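Local coordinates for protein phage terminase large subunit (PDB 7KS4) that probably acts as the ATP-driven motor that packs viral DNA into empty capsids and as the endonuclease that cuts it, this piece being the ATPase domain, at residues A[24-29]-A[222-227]; A[149-154]-A[166-171]; A[159-164]-A[192-197]. All blocks are in the same frame, centred on the assembly; numbering follows the deposited sequence.

Interaction 1: residues A[24-29]-A[222-227]; sequences HHVQLA and FHAASW. With SO4 (sulfate ion), chain B.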
# COMPACT_ATOMS: atom_id res chain seq x y z
N HIS A 24 7.70 -9.15 -8.22
CA HIS A 24 7.01 -10.27 -8.84
C HIS A 24 5.91 -9.77 -9.78
O HIS A 24 5.62 -8.57 -9.85
CB HIS A 24 6.40 -11.18 -7.77
CG HIS A 24 7.39 -11.69 -6.78
ND1 HIS A 24 7.07 -11.96 -5.47
CD2 HIS A 24 8.71 -11.97 -6.90
CE1 HIS A 24 8.14 -12.39 -4.83
NE2 HIS A 24 9.15 -12.41 -5.68
N HIS A 25 5.27 -10.70 -10.49
CA HIS A 25 4.32 -10.30 -11.52
C HIS A 25 3.19 -9.47 -10.93
O HIS A 25 2.76 -8.48 -11.53
CB HIS A 25 3.78 -11.52 -12.27
CG HIS A 25 3.00 -12.48 -11.42
ND1 HIS A 25 3.59 -13.31 -10.49
CD2 HIS A 25 1.67 -12.76 -11.40
CE1 HIS A 25 2.66 -14.05 -9.92
NE2 HIS A 25 1.49 -13.74 -10.45
N VAL A 26 2.71 -9.83 -9.74
CA VAL A 26 1.58 -9.11 -9.16
C VAL A 26 2.01 -7.75 -8.65
O VAL A 26 1.30 -6.76 -8.81
CB VAL A 26 0.91 -9.94 -8.05
CG1 VAL A 26 -0.38 -9.24 -7.59
CG2 VAL A 26 0.62 -11.34 -8.53
N GLN A 27 3.17 -7.69 -7.99
CA GLN A 27 3.73 -6.41 -7.58
C GLN A 27 3.96 -5.51 -8.79
O GLN A 27 3.60 -4.32 -8.77
CB GLN A 27 5.05 -6.62 -6.83
CG GLN A 27 4.90 -7.39 -5.54
CD GLN A 27 6.24 -7.82 -5.00
OE1 GLN A 27 7.10 -8.31 -5.74
NE2 GLN A 27 6.44 -7.64 -3.70
N LEU A 28 4.55 -6.06 -9.85
CA LEU A 28 4.79 -5.27 -11.05
C LEU A 28 3.48 -4.73 -11.61
O LEU A 28 3.41 -3.57 -12.02
CB LEU A 28 5.50 -6.13 -12.09
CG LEU A 28 6.13 -5.41 -13.28
CD1 LEU A 28 7.10 -4.33 -12.84
CD2 LEU A 28 6.84 -6.43 -14.16
N ALA A 29 2.42 -5.55 -11.62
CA ALA A 29 1.14 -5.07 -12.13
C ALA A 29 0.64 -3.88 -11.31
O ALA A 29 0.14 -2.90 -11.87
CB ALA A 29 0.11 -6.19 -12.12
N PHE A 222 -6.49 -5.96 -8.24
CA PHE A 222 -5.55 -7.05 -8.41
C PHE A 222 -5.92 -8.16 -7.43
O PHE A 222 -6.31 -7.88 -6.29
CB PHE A 222 -4.12 -6.56 -8.15
CG PHE A 222 -3.81 -5.27 -8.85
CD1 PHE A 222 -3.15 -5.27 -10.06
CD2 PHE A 222 -4.21 -4.06 -8.31
CE1 PHE A 222 -2.87 -4.09 -10.71
CE2 PHE A 222 -3.94 -2.88 -8.96
CZ PHE A 222 -3.27 -2.90 -10.16
N HIS A 223 -5.79 -9.41 -7.89
CA HIS A 223 -6.19 -10.57 -7.12
C HIS A 223 -5.14 -11.66 -7.25
O HIS A 223 -4.67 -11.93 -8.36
CB HIS A 223 -7.55 -11.10 -7.57
CG HIS A 223 -8.09 -12.17 -6.67
ND1 HIS A 223 -8.31 -13.46 -7.10
CD2 HIS A 223 -8.43 -12.14 -5.36
CE1 HIS A 223 -8.77 -14.18 -6.09
NE2 HIS A 223 -8.86 -13.40 -5.03
N ALA A 224 -4.78 -12.29 -6.14
CA ALA A 224 -3.86 -13.41 -6.18
C ALA A 224 -3.95 -14.18 -4.88
O ALA A 224 -3.88 -13.59 -3.79
CB ALA A 224 -2.42 -12.94 -6.42
N ALA A 225 -4.10 -15.50 -4.98
CA ALA A 225 -3.92 -16.37 -3.84
C ALA A 225 -2.44 -16.46 -3.49
O ALA A 225 -1.56 -16.15 -4.31
CB ALA A 225 -4.48 -17.76 -4.13
N SER A 226 -2.15 -16.89 -2.27
CA SER A 226 -0.76 -17.07 -1.87
C SER A 226 -0.04 -17.98 -2.86
O SER A 226 1.13 -17.75 -3.19
CB SER A 226 -0.70 -17.64 -0.46
OG SER A 226 -1.45 -16.83 0.43
N TRP A 227 -0.72 -19.02 -3.35
CA TRP A 227 -0.09 -19.97 -4.25
C TRP A 227 -0.03 -19.48 -5.69
O TRP A 227 0.66 -20.10 -6.50
CB TRP A 227 -0.82 -21.32 -4.19
CG TRP A 227 -2.28 -21.23 -4.45
CD1 TRP A 227 -2.89 -21.10 -5.66
CD2 TRP A 227 -3.33 -21.28 -3.47
NE1 TRP A 227 -4.26 -21.06 -5.49
CE2 TRP A 227 -4.55 -21.17 -4.16
CE3 TRP A 227 -3.35 -21.41 -2.08
CZ2 TRP A 227 -5.78 -21.19 -3.50
CZ3 TRP A 227 -4.57 -21.42 -1.43
CH2 TRP A 227 -5.77 -21.32 -2.14
S SO4 B . 7.11 -14.26 -10.81
O1 SO4 B . 5.93 -13.96 -10.02
O2 SO4 B . 8.29 -14.20 -9.96
O3 SO4 B . 6.99 -15.60 -11.39
O4 SO4 B . 7.24 -13.29 -11.90

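Interaction 2: residues A[149-154]-A[166-171]; sequences DFVILD and EAIEPT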
# COMPACT_ATOMS: atom_id res chain seq x y z
N ASP A 149 -1.05 13.51 -0.66
CA ASP A 149 -0.87 13.14 -2.05
C ASP A 149 -1.02 11.65 -2.28
O ASP A 149 -1.29 11.23 -3.42
CB ASP A 149 0.51 13.60 -2.53
CG ASP A 149 0.71 15.07 -2.32
OD1 ASP A 149 0.09 15.84 -3.08
OD2 ASP A 149 1.44 15.46 -1.38
N PHE A 150 -0.85 10.84 -1.25
CA PHE A 150 -1.02 9.40 -1.41
C PHE A 150 -1.30 8.79 -0.05
O PHE A 150 -0.95 9.34 0.99
CB PHE A 150 0.22 8.75 -2.05
CG PHE A 150 1.47 8.80 -1.20
CD1 PHE A 150 1.87 7.69 -0.47
CD2 PHE A 150 2.25 9.94 -1.16
CE1 PHE A 150 3.03 7.71 0.30
CE2 PHE A 150 3.42 9.98 -0.38
CZ PHE A 150 3.80 8.86 0.35
N VAL A 151 -1.95 7.62 -0.08
CA VAL A 151 -2.25 6.90 1.15
C VAL A 151 -2.21 5.41 0.85
O VAL A 151 -2.60 4.98 -0.24
CB VAL A 151 -3.62 7.30 1.75
CG1 VAL A 151 -4.75 6.96 0.79
CG2 VAL A 151 -3.83 6.63 3.09
N ILE A 152 -1.71 4.65 1.81
CA ILE A 152 -1.73 3.19 1.76
C ILE A 152 -2.60 2.70 2.91
O ILE A 152 -2.37 3.09 4.06
CB ILE A 152 -0.32 2.60 1.86
CG1 ILE A 152 0.54 3.11 0.70
CG2 ILE A 152 -0.38 1.07 1.89
CD1 ILE A 152 2.04 3.16 1.02
N LEU A 153 -3.59 1.87 2.59
CA LEU A 153 -4.40 1.19 3.60
C LEU A 153 -3.96 -0.26 3.63
O LEU A 153 -4.14 -0.98 2.64
CB LEU A 153 -5.89 1.30 3.31
CG LEU A 153 -6.59 2.59 3.75
CD1 LEU A 153 -6.13 3.76 2.92
CD2 LEU A 153 -8.10 2.43 3.68
N ASP A 154 -3.37 -0.67 4.74
CA ASP A 154 -2.91 -2.04 4.93
C ASP A 154 -3.95 -2.81 5.73
O ASP A 154 -4.55 -2.27 6.66
CB ASP A 154 -1.56 -2.06 5.65
CG ASP A 154 -0.90 -3.43 5.62
OD1 ASP A 154 -1.19 -4.23 4.70
OD2 ASP A 154 -0.08 -3.70 6.51
N GLU A 166 -14.67 9.19 5.86
CA GLU A 166 -14.66 10.45 6.59
C GLU A 166 -13.27 11.01 6.82
O GLU A 166 -13.08 12.23 6.75
CB GLU A 166 -15.36 10.25 7.94
CG GLU A 166 -16.82 9.79 7.81
CD GLU A 166 -17.47 9.46 9.14
OE1 GLU A 166 -16.80 9.62 10.19
OE2 GLU A 166 -18.65 9.05 9.15
N ALA A 167 -12.27 10.16 7.05
CA ALA A 167 -10.96 10.64 7.50
C ALA A 167 -9.87 10.57 6.44
O ALA A 167 -8.83 11.21 6.63
CB ALA A 167 -10.51 9.84 8.73
N ILE A 168 -10.06 9.83 5.35
CA ILE A 168 -9.00 9.66 4.35
C ILE A 168 -9.44 10.22 3.00
O ILE A 168 -8.79 11.12 2.46
CB ILE A 168 -8.60 8.18 4.25
CG1 ILE A 168 -8.02 7.72 5.58
CG2 ILE A 168 -7.57 7.97 3.13
CD1 ILE A 168 -8.15 6.24 5.79
N GLU A 169 -10.55 9.72 2.47
CA GLU A 169 -10.95 10.11 1.12
C GLU A 169 -11.10 11.62 0.94
O GLU A 169 -10.68 12.12 -0.12
CB GLU A 169 -12.26 9.40 0.75
CG GLU A 169 -12.66 9.54 -0.73
CD GLU A 169 -13.39 10.85 -1.02
OE1 GLU A 169 -13.95 11.45 -0.08
OE2 GLU A 169 -13.39 11.28 -2.20
N PRO A 170 -11.68 12.38 1.87
CA PRO A 170 -11.85 13.82 1.61
C PRO A 170 -10.54 14.54 1.37
O PRO A 170 -10.44 15.35 0.43
CB PRO A 170 -12.56 14.33 2.87
CG PRO A 170 -13.20 13.11 3.47
CD PRO A 170 -12.26 11.99 3.16
N THR A 171 -9.51 14.27 2.18
CA THR A 171 -8.23 14.94 2.02
C THR A 171 -7.56 14.55 0.70
O THR A 171 -6.96 15.40 0.04
CB THR A 171 -7.31 14.61 3.20
OG1 THR A 171 -6.93 13.23 3.13
CG2 THR A 171 -8.01 14.88 4.52

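Interaction 3: residues A[159-164]-A[192-197]; sequences IPFSVW and YEFFLM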
# COMPACT_ATOMS: atom_id res chain seq x y z
N ILE A 159 -10.30 -2.42 8.38
CA ILE A 159 -10.44 -1.02 8.75
C ILE A 159 -11.90 -0.61 8.54
O ILE A 159 -12.44 -0.87 7.46
CB ILE A 159 -9.49 -0.12 7.93
CG1 ILE A 159 -8.03 -0.46 8.26
CG2 ILE A 159 -9.77 1.35 8.20
CD1 ILE A 159 -7.02 0.25 7.38
N PRO A 160 -12.55 0.02 9.52
CA PRO A 160 -13.94 0.44 9.30
C PRO A 160 -14.06 1.40 8.13
O PRO A 160 -13.24 2.30 7.95
CB PRO A 160 -14.31 1.13 10.63
CG PRO A 160 -13.36 0.56 11.63
CD PRO A 160 -12.09 0.31 10.88
N PHE A 161 -15.11 1.20 7.32
CA PHE A 161 -15.32 2.07 6.16
C PHE A 161 -15.29 3.54 6.54
O PHE A 161 -14.83 4.38 5.75
CB PHE A 161 -16.65 1.75 5.48
CG PHE A 161 -16.90 2.58 4.26
CD1 PHE A 161 -16.07 2.48 3.16
CD2 PHE A 161 -17.96 3.48 4.21
CE1 PHE A 161 -16.28 3.25 2.03
CE2 PHE A 161 -18.18 4.25 3.08
CZ PHE A 161 -17.34 4.13 1.99
N SER A 162 -15.76 3.87 7.74
CA SER A 162 -15.85 5.26 8.17
C SER A 162 -14.48 5.93 8.17
O SER A 162 -14.36 7.12 7.87
CB SER A 162 -16.48 5.35 9.55
OG SER A 162 -15.75 4.59 10.50
N VAL A 163 -13.43 5.19 8.54
CA VAL A 163 -12.09 5.75 8.47
C VAL A 163 -11.80 6.21 7.04
O VAL A 163 -11.29 7.32 6.83
CB VAL A 163 -11.05 4.72 8.96
CG1 VAL A 163 -9.64 5.30 8.88
CG2 VAL A 163 -11.35 4.31 10.41
N TRP A 164 -12.15 5.39 6.05
CA TRP A 164 -11.96 5.80 4.66
C TRP A 164 -12.87 6.98 4.31
O TRP A 164 -12.39 8.04 3.90
CB TRP A 164 -12.22 4.62 3.72
CG TRP A 164 -12.30 5.08 2.30
CD1 TRP A 164 -13.44 5.32 1.58
CD2 TRP A 164 -11.20 5.39 1.43
NE1 TRP A 164 -13.12 5.75 0.32
CE2 TRP A 164 -11.75 5.80 0.20
CE3 TRP A 164 -9.81 5.36 1.57
CZ2 TRP A 164 -10.96 6.18 -0.88
CZ3 TRP A 164 -9.03 5.73 0.50
CH2 TRP A 164 -9.60 6.13 -0.71
N TYR A 192 -14.65 -5.36 -0.40
CA TYR A 192 -15.19 -6.11 -1.53
C TYR A 192 -15.79 -5.18 -2.57
O TYR A 192 -15.59 -5.37 -3.78
CB TYR A 192 -16.24 -7.09 -1.01
CG TYR A 192 -17.16 -7.63 -2.08
CD1 TYR A 192 -16.68 -8.48 -3.07
CD2 TYR A 192 -18.51 -7.30 -2.09
CE1 TYR A 192 -17.52 -8.98 -4.05
CE2 TYR A 192 -19.36 -7.79 -3.06
CZ TYR A 192 -18.86 -8.63 -4.04
OH TYR A 192 -19.72 -9.11 -5.00
N GLU A 193 -16.56 -4.19 -2.13
CA GLU A 193 -17.16 -3.24 -3.06
C GLU A 193 -16.09 -2.51 -3.86
O GLU A 193 -16.18 -2.40 -5.09
CB GLU A 193 -18.04 -2.25 -2.31
CG GLU A 193 -19.12 -2.95 -1.53
CD GLU A 193 -19.87 -2.03 -0.61
OE1 GLU A 193 -19.42 -0.88 -0.39
OE2 GLU A 193 -20.93 -2.48 -0.13
N PHE A 194 -15.08 -1.98 -3.17
CA PHE A 194 -14.02 -1.24 -3.85
C PHE A 194 -13.25 -2.14 -4.79
O PHE A 194 -12.86 -1.73 -5.89
CB PHE A 194 -13.09 -0.59 -2.83
CG PHE A 194 -13.52 0.78 -2.41
CD1 PHE A 194 -14.85 1.05 -2.15
CD2 PHE A 194 -12.59 1.80 -2.27
CE1 PHE A 194 -15.25 2.32 -1.76
CE2 PHE A 194 -12.99 3.07 -1.88
CZ PHE A 194 -14.32 3.33 -1.62
N PHE A 195 -13.00 -3.38 -4.36
CA PHE A 195 -12.34 -4.34 -5.24
C PHE A 195 -13.11 -4.49 -6.54
O PHE A 195 -12.54 -4.42 -7.64
CB PHE A 195 -12.21 -5.69 -4.54
CG PHE A 195 -11.62 -6.75 -5.42
CD1 PHE A 195 -10.25 -6.92 -5.51
CD2 PHE A 195 -12.44 -7.56 -6.18
CE1 PHE A 195 -9.71 -7.89 -6.33
CE2 PHE A 195 -11.91 -8.53 -7.00
CZ PHE A 195 -10.54 -8.69 -7.08
N LEU A 196 -14.43 -4.70 -6.44
CA LEU A 196 -15.22 -4.94 -7.64
C LEU A 196 -15.22 -3.74 -8.57
O LEU A 196 -15.31 -3.91 -9.79
CB LEU A 196 -16.65 -5.31 -7.23
CG LEU A 196 -17.37 -6.36 -8.07
CD1 LEU A 196 -16.62 -7.68 -8.07
CD2 LEU A 196 -18.80 -6.55 -7.55
N MET A 197 -15.13 -2.53 -8.02
CA MET A 197 -15.12 -1.33 -8.86
C MET A 197 -13.96 -1.34 -9.84
O MET A 197 -14.03 -0.68 -10.88
CB MET A 197 -15.04 -0.08 -7.98
CG MET A 197 -16.32 0.22 -7.23
SD MET A 197 -16.13 1.52 -6.03
CE MET A 197 -17.67 1.32 -5.13

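Interaction 1: residues A[24-29]-A[222-227]
The carbonyl oxygen of Ala29 lies close to an aromatic ring: Ala29 O is 3.4 Å from Phe222 CE1, approaching the ring obliquely. The methyl of Ala29 meets the same part of the ring, its CB 3.9 Å from Phe222 CE1. Phe222 has CG beside its backbone N and anti to the carbonyl carbon (chi1 -46°), which carries the ring toward the end of 24-29. One turn back in the helix, Val26 touches the next inward-facing residue of the strand, with Val26 CG2 4.0 Å from Ala224 CB. The contact is carried by apolar packing of helix 25-32 against strand 219-224, an outermost strand of the central sheet in this P-loop ATPase domain; strand 37-42, hydrogen-bonded to it in parallel with Cys41 pairing with both Phe222 and Ala224, adds Leu42 to the packing. Away from the strand, the helix start serves the nucleotide pocket. His24 is the N-cap residue, and its backbone N gives a nearly straight 2.7 Å bond (173°) to Gln27 OE1 in the plane of that amide. This bond helps fix the amide's rotation, while Gln27 NE2 binds N7 of ADP and the carbonyl of Gly47. A sulfate, probably from the crystallisation liquor, sits by the same helix start, its O1 at the edge of the His25 ring; the modelled hydrogen bond from His25 ND1 to O1, 2.5 Å, is doubtfully short.

Interaction 2: residues A[149-154]-A[166-171]
Ile168 sets its two branches against strand 150-153, and the closer of them meets Val151. Ile168 CG2 lies 3.8 Å from Val151 CG1 and 4.0 Å from Val151 CG2, the two side chains crossing at about a right angle. Val151 holds CG1 between its backbone N and carbonyl carbon (chi1 63°), with CG2 beside the carbonyl carbon, and both methyls share the contact. The other branch is looser: Ile168 CD1 comes to 4.3 Å from Leu153 CD1. All three side chains are buried, and Ile71 of the adjoining strand 67-72 also packs on Val151 and Ile168. The far side of the helix differs, with Glu166 and Pro170 exposed and Thr171 poorly ordered. As modelled, Thr171 OG1 gives a 2.9 Å hydrogen bond to Ile168 O, to be read with caution. The helix kinks at Pro170, whose ring nitrogen has no hydrogen to give to the preceding turn; the Thr171 N-H makes no such bond either. Strand 150-153, helix 161-175 and strand 178-183 form a beta-alpha-beta unit, and its first strand carries the predicted Walker B motif of a P-loop ATPase, running on to Asp154, which binds magnesium in another structure of this protein though not here.

Interaction 3: residues A[159-164]-A[192-197]
Phe194 reaches from helix 190-197 to two aromatic residues at the start of helix 161-175, so two helices of the P-loop ATPase domain are joined by an aromatic cluster. Of the three residues, Phe194 buries the most surface, followed by Trp164 and then Phe161. Phe194 and Trp164 make an offset edge-to-face pair: the edge of the phenyl ring points at the face of the indole, with planes at 86° and 4.9 Å between the phenyl centroid and that of the five-membered ring. The phenyl lies toward the indole rim, Phe194 CE2 being 3.6 Å from Trp164 CE2. Trp164 has CG anti to its own N (chi1 169°), which swings the indole out from the helix toward Phe194. Phe161, one turn earlier, is the exposed member; it crosses Phe194 at about a right angle. Trp190, from the start of the second helix, meets all three rings, and its indole lies nearly parallel to that of Trp164. Ile181 of strand 178-183 also touches both Trp164 and Phe194. The two phenylalanines touch through Phe161 CE1 and Phe194 CE1, 4.0 Å apart, while on the tryptophan side the nearest approach is Phe194 CZ to Trp164 NE1, at 3.3 Å.

Interactions 2 and 3 share helix 161-175 and lie about 12 Å apart between centres; Glu169 N probably bonds to Trp164 O at 2.9 Å, and Leu153 CD2 packs 4.0 Å from Trp164 CE3. Interaction 1 is across the chain's centre from interaction 2, about 23 Å between centres, but both reach the same sheet. It meets interaction 3 where Phe222 O lies 3.4 Å from Phe195 CE1. Interaction 1 adjoins the nucleotide, since 24-29 holds Gln27, bonded to ADP; the side chain of Leu153 in interaction 2 is about 12 Å from ADP. Trp164 stands about 12 Å, side chain to side chain, from Asp154, a magnesium ligand in another structure of this protein.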